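HTH-type transcriptional activator AmpR (Pseudomonas aeruginosa PAO1, PDB 5MMH) activates transcription of the beta-lactamase gene ampC by binding its promoter, with an effector domain, described here, that recognises cell-wall-derived muropeptides. Local coordinates at residues G20-G25 with L76-A81; V24-P29 with A157-R162; A99-H104 with L117-A122. All coordinates share one frame; numbering follows the deposited sequence.

Contact 1 (G20-G25 with L76-A81)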
loop_
_atom_site.group_PDB
_atom_site.type_symbol
_atom_site.label_atom_id
_atom_site.label_comp_id
_atom_site.label_asym_id
_atom_site.label_seq_id
_atom_site.Cartn_x
_atom_site.Cartn_y
_atom_site.Cartn_z
ATOM N N GLY A 20 2.347 4.324 4.852
ATOM C CA GLY A 20 1.849 2.999 5.184
ATOM C C GLY A 20 2.952 2.004 5.470
ATOM O O GLY A 20 2.882 1.243 6.441
ATOM N N THR A 21 4.003 2.027 4.659
ATOM C CA THR A 21 5.132 1.118 4.851
ATOM C C THR A 21 5.752 1.277 6.233
ATOM O O THR A 21 6.089 0.282 6.890
ATOM C CB THR A 21 6.180 1.366 3.761
ATOM O OG1 THR A 21 5.582 1.105 2.480
ATOM C CG2 THR A 21 7.436 0.473 3.952
ATOM N N PHE A 22 5.902 2.521 6.692
ATOM C CA PHE A 22 6.426 2.777 8.035
ATOM C C PHE A 22 5.441 2.341 9.117
ATOM O O PHE A 22 5.846 1.879 10.191
ATOM C CB PHE A 22 6.742 4.267 8.163
ATOM C CG PHE A 22 7.358 4.678 9.470
ATOM C CD1 PHE A 22 6.563 5.024 10.553
ATOM C CD2 PHE A 22 8.732 4.818 9.583
ATOM C CE1 PHE A 22 7.142 5.464 11.751
ATOM C CE2 PHE A 22 9.303 5.240 10.774
ATOM C CZ PHE A 22 8.509 5.556 11.850
ATOM N N THR A 23 4.143 2.502 8.876
ATOM C CA THR A 23 3.169 2.172 9.916
ATOM C C THR A 23 3.142 0.676 10.204
ATOM O O THR A 23 3.196 0.257 11.366
ATOM C CB THR A 23 1.783 2.667 9.514
ATOM O OG1 THR A 23 1.838 4.074 9.302
ATOM C CG2 THR A 23 0.760 2.378 10.609
ATOM N N VAL A 24 3.057 -0.151 9.161
ATOM C CA VAL A 24 2.894 -1.583 9.403
ATOM C C VAL A 24 4.242 -2.261 9.595
ATOM O O VAL A 24 4.336 -3.212 10.365
ATOM C CB VAL A 24 2.073 -2.288 8.299
ATOM C CG1 VAL A 24 0.703 -1.672 8.191
ATOM C CG2 VAL A 24 2.757 -2.217 6.971
ATOM N N GLY A 25 5.304 -1.773 8.950
ATOM C CA GLY A 25 6.608 -2.379 9.172
ATOM C C GLY A 25 7.299 -1.992 10.476
ATOM O O GLY A 25 8.200 -2.721 10.913
ATOM N N LEU A 76 11.952 16.667 11.737
ATOM C CA LEU A 76 12.939 16.065 12.627
ATOM C C LEU A 76 13.316 14.682 12.114
ATOM O O LEU A 76 12.444 13.822 11.943
ATOM C CB LEU A 76 12.399 15.928 14.053
ATOM C CG LEU A 76 12.449 17.066 15.069
ATOM C CD1 LEU A 76 12.455 18.442 14.404
ATOM C CD2 LEU A 76 11.282 16.937 16.055
ATOM N N ALA A 77 14.609 14.451 11.914
ATOM C CA ALA A 77 15.047 13.158 11.405
ATOM C C ALA A 77 14.805 12.050 12.421
ATOM O O ALA A 77 15.007 12.233 13.624
ATOM C CB ALA A 77 16.520 13.201 11.050
ATOM N N LEU A 78 14.351 10.895 11.933
ATOM C CA LEU A 78 14.232 9.702 12.771
ATOM C C LEU A 78 15.395 8.742 12.540
ATOM O O LEU A 78 16.199 8.533 13.455
ATOM C CB LEU A 78 12.875 9.013 12.533
ATOM C CG LEU A 78 11.678 9.950 12.769
ATOM C CD1 LEU A 78 10.348 9.410 12.215
ATOM C CD2 LEU A 78 11.565 10.261 14.256
ATOM N N PHE A 79 15.527 8.196 11.326
ATOM C CA PHE A 79 16.613 7.289 10.975
ATOM C C PHE A 79 16.627 7.090 9.461
ATOM O O PHE A 79 15.603 7.265 8.793
ATOM C CB PHE A 79 16.497 5.937 11.719
ATOM C CG PHE A 79 15.123 5.249 11.602
ATOM C CD1 PHE A 79 14.825 4.435 10.526
ATOM C CD2 PHE A 79 14.173 5.372 12.606
ATOM C CE1 PHE A 79 13.579 3.785 10.423
ATOM C CE2 PHE A 79 12.931 4.728 12.520
ATOM C CZ PHE A 79 12.628 3.936 11.426
ATOM N N GLU A 80 17.806 6.744 8.935
ATOM C CA GLU A 80 17.993 6.407 7.525
ATOM C C GLU A 80 17.243 5.132 7.151
ATOM O O GLU A 80 17.083 4.212 7.958
ATOM C CB GLU A 80 19.479 6.169 7.198
ATOM C CG GLU A 80 20.394 7.371 7.136
ATOM C CD GLU A 80 21.865 6.982 6.897
ATOM O OE1 GLU A 80 22.186 6.550 5.768
ATOM O OE2 GLU A 80 22.697 7.092 7.835
ATOM N N ALA A 81 16.823 5.051 5.895
ATOM C CA ALA A 81 16.247 3.817 5.357
ATOM C C ALA A 81 16.954 3.510 4.048
ATOM O O ALA A 81 16.450 3.846 2.967
ATOM C CB ALA A 81 14.733 3.927 5.170
#
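F22, on the first turn of helix 20-37, reaches across to L78 and F79 of strand 73-86 inside the LysR effector domain, a periplasmic-binding-protein-type alpha/beta fold. F22 gives up the most surface to this contact, and all three residues are buried. F22 CG lies anti to the backbone N (chi1 -177°), which carries the ring straight off the helix toward the strand. Two adjacent strand residues would normally face opposite sides of a sheet, yet both of these reach the same ring. The backbone accounts for this: L78 has a near-helical psi of -64°, and L78 and F79 both make backbone hydrogen bonds to Y182 of strand 181-187, the signature of a classic beta bulge. F79 CG is held between the backbone N and the carbonyl carbon, from where the ring reaches F22; the side chains cross obliquely, with the ring planes turned only about 25° from each other. F22 CE2 does the touching, 3.6 Å from F79 CZ and 4.1 Å from F79 CE2. The rings of W26 and Y182 also meet F22, and W26 meets F79 as well, making an aromatic cluster between helix and sheet. On the other branch of the contact the approach is looser: the methyl L78 CD1 lies 4.3 Å from F22 CZ.

Contact 2 (V24-P29 with A157-R162)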
loop_
_atom_site.group_PDB
_atom_site.type_symbol
_atom_site.label_atom_id
_atom_site.label_comp_id
_atom_site.label_asym_id
_atom_site.label_seq_id
_atom_site.Cartn_x
_atom_site.Cartn_y
_atom_site.Cartn_z
ATOM N N VAL A 24 3.057 -0.151 9.161
ATOM C CA VAL A 24 2.894 -1.583 9.403
ATOM C C VAL A 24 4.242 -2.261 9.595
ATOM O O VAL A 24 4.336 -3.212 10.365
ATOM C CB VAL A 24 2.073 -2.288 8.299
ATOM C CG1 VAL A 24 0.703 -1.672 8.191
ATOM C CG2 VAL A 24 2.757 -2.217 6.971
ATOM N N GLY A 25 5.304 -1.773 8.950
ATOM C CA GLY A 25 6.608 -2.379 9.172
ATOM C C GLY A 25 7.299 -1.992 10.476
ATOM O O GLY A 25 8.200 -2.721 10.913
ATOM N N TRP A 26 6.915 -0.866 11.108
ATOM C CA TRP A 26 7.713 -0.324 12.221
ATOM C C TRP A 26 6.909 0.304 13.356
ATOM O O TRP A 26 7.125 -0.015 14.525
ATOM C CB TRP A 26 8.711 0.718 11.696
ATOM C CG TRP A 26 9.823 1.066 12.668
ATOM C CD1 TRP A 26 11.041 0.447 12.777
ATOM C CD2 TRP A 26 9.814 2.106 13.662
ATOM N NE1 TRP A 26 11.790 1.035 13.773
ATOM C CE2 TRP A 26 11.065 2.056 14.331
ATOM C CE3 TRP A 26 8.873 3.061 14.060
ATOM C CZ2 TRP A 26 11.391 2.923 15.366
ATOM C CZ3 TRP A 26 9.198 3.934 15.068
ATOM C CH2 TRP A 26 10.458 3.869 15.717
ATOM N N LEU A 27 5.987 1.209 13.044
ATOM C CA LEU A 27 5.313 1.933 14.114
ATOM C C LEU A 27 4.383 1.027 14.911
ATOM O O LEU A 27 4.377 1.067 16.151
ATOM C CB LEU A 27 4.533 3.110 13.537
ATOM C CG LEU A 27 3.903 4.042 14.556
ATOM C CD1 LEU A 27 4.990 4.728 15.421
ATOM C CD2 LEU A 27 3.039 5.072 13.852
ATOM N N LEU A 28 3.580 0.216 14.222
ATOM C CA LEU A 28 2.516 -0.543 14.875
ATOM C C LEU A 28 3.077 -1.603 15.815
ATOM O O LEU A 28 2.479 -1.828 16.875
ATOM C CB LEU A 28 1.577 -1.192 13.847
ATOM C CG LEU A 28 0.537 -0.322 13.127
ATOM C CD1 LEU A 28 -0.339 -1.188 12.235
ATOM C CD2 LEU A 28 -0.343 0.476 14.068
ATOM N N PRO A 29 4.179 -2.290 15.470
ATOM C CA PRO A 29 4.835 -3.171 16.460
ATOM C C PRO A 29 5.255 -2.476 17.747
ATOM O O PRO A 29 5.416 -3.157 18.766
ATOM C CB PRO A 29 6.068 -3.698 15.710
ATOM C CG PRO A 29 5.661 -3.684 14.271
ATOM C CD PRO A 29 4.743 -2.493 14.113
ATOM N N ALA A 157 15.063 -2.384 3.485
ATOM C CA ALA A 157 15.054 -3.685 4.163
ATOM C C ALA A 157 14.487 -3.577 5.568
ATOM O O ALA A 157 13.777 -4.477 6.034
ATOM C CB ALA A 157 16.471 -4.268 4.239
ATOM N N ALA A 158 14.792 -2.478 6.257
ATOM C CA ALA A 158 14.401 -2.309 7.647
ATOM C C ALA A 158 12.899 -2.159 7.820
ATOM O O ALA A 158 12.416 -2.175 8.952
ATOM C CB ALA A 158 15.127 -1.103 8.241
ATOM N N MET A 159 12.148 -2.026 6.736
ATOM C CA MET A 159 10.699 -1.999 6.825
ATOM C C MET A 159 10.062 -3.354 6.533
ATOM O O MET A 159 8.850 -3.505 6.710
ATOM C CB MET A 159 10.155 -0.927 5.878
ATOM C CG MET A 159 10.639 0.488 6.245
ATOM S SD MET A 159 9.842 1.116 7.743
ATOM C CE MET A 159 11.211 1.281 8.888
ATOM N N PHE A 160 10.844 -4.347 6.125
ATOM C CA PHE A 160 10.316 -5.668 5.796
ATOM C C PHE A 160 11.092 -6.736 6.544
ATOM O O PHE A 160 11.416 -7.800 6.012
ATOM C CB PHE A 160 10.331 -5.885 4.288
ATOM C CG PHE A 160 9.473 -4.908 3.562
ATOM C CD1 PHE A 160 8.105 -5.117 3.451
ATOM C CD2 PHE A 160 10.015 -3.748 3.046
ATOM C CE1 PHE A 160 7.309 -4.190 2.819
ATOM C CE2 PHE A 160 9.217 -2.818 2.403
ATOM C CZ PHE A 160 7.878 -3.029 2.299
ATOM N N ALA A 161 11.388 -6.437 7.808
ATOM C CA ALA A 161 12.217 -7.299 8.640
ATOM C C ALA A 161 11.513 -8.609 8.945
ATOM O O ALA A 161 12.118 -9.684 8.874
ATOM C CB ALA A 161 12.560 -6.571 9.934
ATOM N N ARG A 162 10.241 -8.527 9.329
ATOM C CA ARG A 162 9.431 -9.714 9.562
ATOM C C ARG A 162 9.508 -10.671 8.382
ATOM O O ARG A 162 9.871 -11.846 8.529
ATOM C CB ARG A 162 7.984 -9.295 9.810
ATOM C CG ARG A 162 7.577 -9.231 11.264
ATOM C CD ARG A 162 6.306 -9.987 11.435
ATOM N NE ARG A 162 5.514 -9.551 12.585
ATOM C CZ ARG A 162 4.306 -10.019 12.891
ATOM N NH1 ARG A 162 3.746 -10.941 12.124
ATOM N NH2 ARG A 162 3.675 -9.553 13.953
HETATM O O HOH W 1 10.230 -3.949 9.852
HETATM O O HOH W 2 8.660 -5.812 9.350
#
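G25 and M159 bring their backbones close where helix 20-37 of the periplasmic-binding-protein-type effector domain meets the turn between strand 153-156 and helix 161-165. Their CA atoms are 4.7 Å apart, an approach made possible by the absence of a side chain on G25. Its CA directs a C-H at M159 O, with a C...O distance of 3.5 Å and an angle at the hydrogen of 135°, a bent CA-H...O contact. The helix is irregular here: a wider pi-type turn spans 24-27, and the phi of W26, -144° and far from helical, marks it. W26 CG is anti to the backbone N, which sends the indole off the helix on the side where M159 lies. M159 starts with CG beside its own backbone N and then folds twice, at chi2 (-72°) and chi3, so the thioether doubles back instead of extending. The bent chain delivers its terminal methyl to the root of the indole: M159 CE is 3.8 Å from W26 CB and 4.0 Å from W26 CD1, obliquely placed to the ring. Further out the indole is held by others, with R30 in a cation-pi contact and E210 OE2 accepting a weak hydrogen bond from NE1. The polar link across the contact is made by two ordered waters. F160 is the N-cap of helix 161-165, and waters beside the first-turn amides link them to G25 O. One water receives a hydrogen bond from R162 N at 3.1 Å and donates weakly to G25 O. The other donates to both G25 O, at 2.6 Å, and A158 O, at 3.0 Å, while accepting a weak bond from A161 N.

Contact 3 (A99-H104 with L117-A122); sequences ADLLQH and LWFQAA
The amide N of A122 is gripped by carbonyls of the two aromatic residues that face segment 99-104: W118 O accepts from it at 3.0 Å, and F119 O more weakly. This closes the last turn of helix 114-121, from which both rings project toward L101. The methyl CD1 of L101 does most of the touching, 3.5 Å from W118 CZ3 and 3.8 Å from W118 CH2, at the six-membered end of the indole, and the side chains cross at about a right angle. The same methyl, 3.7 Å from F119 CE1, abuts both rings, which lie on one side of it. Both segments belong to the subdomain of the LysR effector fold that holds the parallel strands 106-109 and 133-136; the 3-10 segment 99-103 leads into the first of these, and helix 114-121 follows it. W118 has CG anti to its N (chi1 -177°) and F119 has CG beside it, which brings the rings side by side, F119 CD1 at the indole edge, in plane. A122 CB lies over one indole face, 4.1 Å from the plane and displaced toward the rim. W118 NE1 is bonded to T175 O. At the outer margin L102 CD2 lies 4.4 Å from F119 CZ.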
loop_
_atom_site.group_PDB
_atom_site.type_symbol
_atom_site.label_atom_id
_atom_site.label_comp_id
_atom_site.label_asym_id
_atom_site.label_seq_id
_atom_site.Cartn_x
_atom_site.Cartn_y
_atom_site.Cartn_z
ATOM N N ALA A 99 24.417 -7.917 -12.325
ATOM C CA ALA A 99 24.234 -7.736 -13.764
ATOM C C ALA A 99 23.055 -8.546 -14.295
ATOM O O ALA A 99 22.411 -8.136 -15.270
ATOM C CB ALA A 99 25.519 -8.103 -14.507
ATOM N N ASP A 100 22.748 -9.682 -13.654
ATOM C CA ASP A 100 21.575 -10.481 -14.005
ATOM C C ASP A 100 20.255 -9.735 -13.824
ATOM O O ASP A 100 19.219 -10.205 -14.313
ATOM C CB ASP A 100 21.530 -11.756 -13.156
ATOM C CG ASP A 100 22.668 -12.712 -13.457
ATOM O OD1 ASP A 100 23.013 -13.513 -12.563
ATOM O OD2 ASP A 100 23.199 -12.685 -14.589
ATOM N N LEU A 101 20.253 -8.608 -13.113
ATOM C CA LEU A 101 18.990 -7.965 -12.767
ATOM C C LEU A 101 18.244 -7.466 -13.995
ATOM O O LEU A 101 17.013 -7.359 -13.960
ATOM C CB LEU A 101 19.233 -6.807 -11.809
ATOM C CG LEU A 101 19.495 -7.212 -10.367
ATOM C CD1 LEU A 101 20.036 -6.004 -9.638
ATOM C CD2 LEU A 101 18.215 -7.710 -9.724
ATOM N N LEU A 102 18.952 -7.149 -15.085
ATOM C CA LEU A 102 18.250 -6.621 -16.252
ATOM C C LEU A 102 17.466 -7.688 -17.012
ATOM O O LEU A 102 16.761 -7.350 -17.971
ATOM C CB LEU A 102 19.229 -5.902 -17.186
ATOM C CG LEU A 102 19.776 -4.555 -16.681
ATOM C CD1 LEU A 102 20.711 -3.940 -17.704
ATOM C CD2 LEU A 102 18.667 -3.563 -16.320
ATOM N N GLN A 103 17.553 -8.953 -16.597
ATOM C CA GLN A 103 16.712 -10.028 -17.112
ATOM C C GLN A 103 15.360 -10.110 -16.419
ATOM O O GLN A 103 14.575 -11.015 -16.730
ATOM C CB GLN A 103 17.409 -11.381 -16.947
ATOM C CG GLN A 103 18.697 -11.543 -17.716
ATOM C CD GLN A 103 19.387 -12.837 -17.359
ATOM O OE1 GLN A 103 18.729 -13.859 -17.140
ATOM N NE2 GLN A 103 20.716 -12.803 -17.275
ATOM N N HIS A 104 15.089 -9.222 -15.475
ATOM C CA HIS A 104 13.867 -9.254 -14.698
ATOM C C HIS A 104 13.185 -7.900 -14.785
ATOM O O HIS A 104 13.816 -6.874 -15.048
ATOM C CB HIS A 104 14.141 -9.598 -13.221
ATOM C CG HIS A 104 14.606 -11.004 -12.995
ATOM N ND1 HIS A 104 15.920 -11.392 -13.156
ATOM C CD2 HIS A 104 13.927 -12.117 -12.627
ATOM C CE1 HIS A 104 16.029 -12.683 -12.900
ATOM N NE2 HIS A 104 14.836 -13.146 -12.575
ATOM N N LEU A 117 20.949 4.912 -8.967
ATOM C CA LEU A 117 21.797 5.134 -7.796
ATOM C C LEU A 117 22.274 3.820 -7.210
ATOM O O LEU A 117 23.443 3.693 -6.830
ATOM C CB LEU A 117 21.054 5.945 -6.740
ATOM C CG LEU A 117 21.130 7.460 -6.954
ATOM C CD1 LEU A 117 20.297 8.216 -5.934
ATOM C CD2 LEU A 117 22.583 7.906 -6.899
ATOM N N TRP A 118 21.391 2.818 -7.150
ATOM C CA TRP A 118 21.781 1.548 -6.555
ATOM C C TRP A 118 22.778 0.806 -7.431
ATOM O O TRP A 118 23.728 0.206 -6.915
ATOM C CB TRP A 118 20.562 0.673 -6.311
ATOM C CG TRP A 118 20.903 -0.626 -5.623
ATOM C CD1 TRP A 118 20.897 -0.860 -4.279
ATOM C CD2 TRP A 118 21.273 -1.866 -6.243
ATOM N NE1 TRP A 118 21.241 -2.161 -4.021
ATOM C CE2 TRP A 118 21.475 -2.802 -5.209
ATOM C CE3 TRP A 118 21.445 -2.279 -7.571
ATOM C CZ2 TRP A 118 21.855 -4.122 -5.458
ATOM C CZ3 TRP A 118 21.824 -3.599 -7.820
ATOM C CH2 TRP A 118 22.018 -4.500 -6.771
ATOM N N PHE A 119 22.560 0.803 -8.751
ATOM C CA PHE A 119 23.509 0.153 -9.649
ATOM C C PHE A 119 24.905 0.747 -9.475
ATOM O O PHE A 119 25.896 0.016 -9.376
ATOM C CB PHE A 119 23.036 0.272 -11.103
ATOM C CG PHE A 119 21.990 -0.753 -11.494
ATOM C CD1 PHE A 119 22.099 -2.076 -11.083
ATOM C CD2 PHE A 119 20.890 -0.389 -12.257
ATOM C CE1 PHE A 119 21.132 -3.019 -11.432
ATOM C CE2 PHE A 119 19.919 -1.322 -12.616
ATOM C CZ PHE A 119 20.036 -2.640 -12.203
ATOM N N GLN A 120 24.993 2.078 -9.415
ATOM C CA GLN A 120 26.251 2.735 -9.084
ATOM C C GLN A 120 26.871 2.129 -7.836
ATOM O O GLN A 120 27.986 1.605 -7.869
ATOM C CB GLN A 120 26.015 4.217 -8.867
ATOM C CG GLN A 120 25.987 5.040 -10.103
ATOM C CD GLN A 120 26.185 6.486 -9.751
ATOM O OE1 GLN A 120 26.377 6.824 -8.574
ATOM N NE2 GLN A 120 26.150 7.352 -10.753
ATOM N N ALA A 121 26.139 2.174 -6.724
ATOM C CA ALA A 121 26.650 1.618 -5.477
ATOM C C ALA A 121 27.128 0.178 -5.640
ATOM O O ALA A 121 28.016 -0.267 -4.907
ATOM C CB ALA A 121 25.579 1.705 -4.394
ATOM N N ALA A 122 26.566 -0.561 -6.588
ATOM C CA ALA A 122 27.004 -1.927 -6.853
ATOM C C ALA A 122 28.179 -1.999 -7.818
ATOM O O ALA A 122 28.658 -3.100 -8.099
ATOM C CB ALA A 122 25.847 -2.764 -7.414
#

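How the contacts relate
Contacts 1 and 2 form one neighbourhood: their centres are 8 Å apart, both use helix 20-37, and they share V24 and G25. The aromatic cluster passes from one to the other, with F79 CE2 3.7 Å from W26 CZ2, and T21 CG2 3.6 Å from M159 CB. V24 O is hydrogen-bonded by Q148 of the second subunit, at the dimer interface. Contact 3 is separate, its centre 25 Å from both others and its nearest atoms about 10 Å away; in sequence it nests inside contact 2's loop. Effectors of LysR relatives typically bind between two lobes, here holding the six-stranded sheet (contact 1) and strands 106-109 and 133-136 (contact 3), as muropeptides probably do.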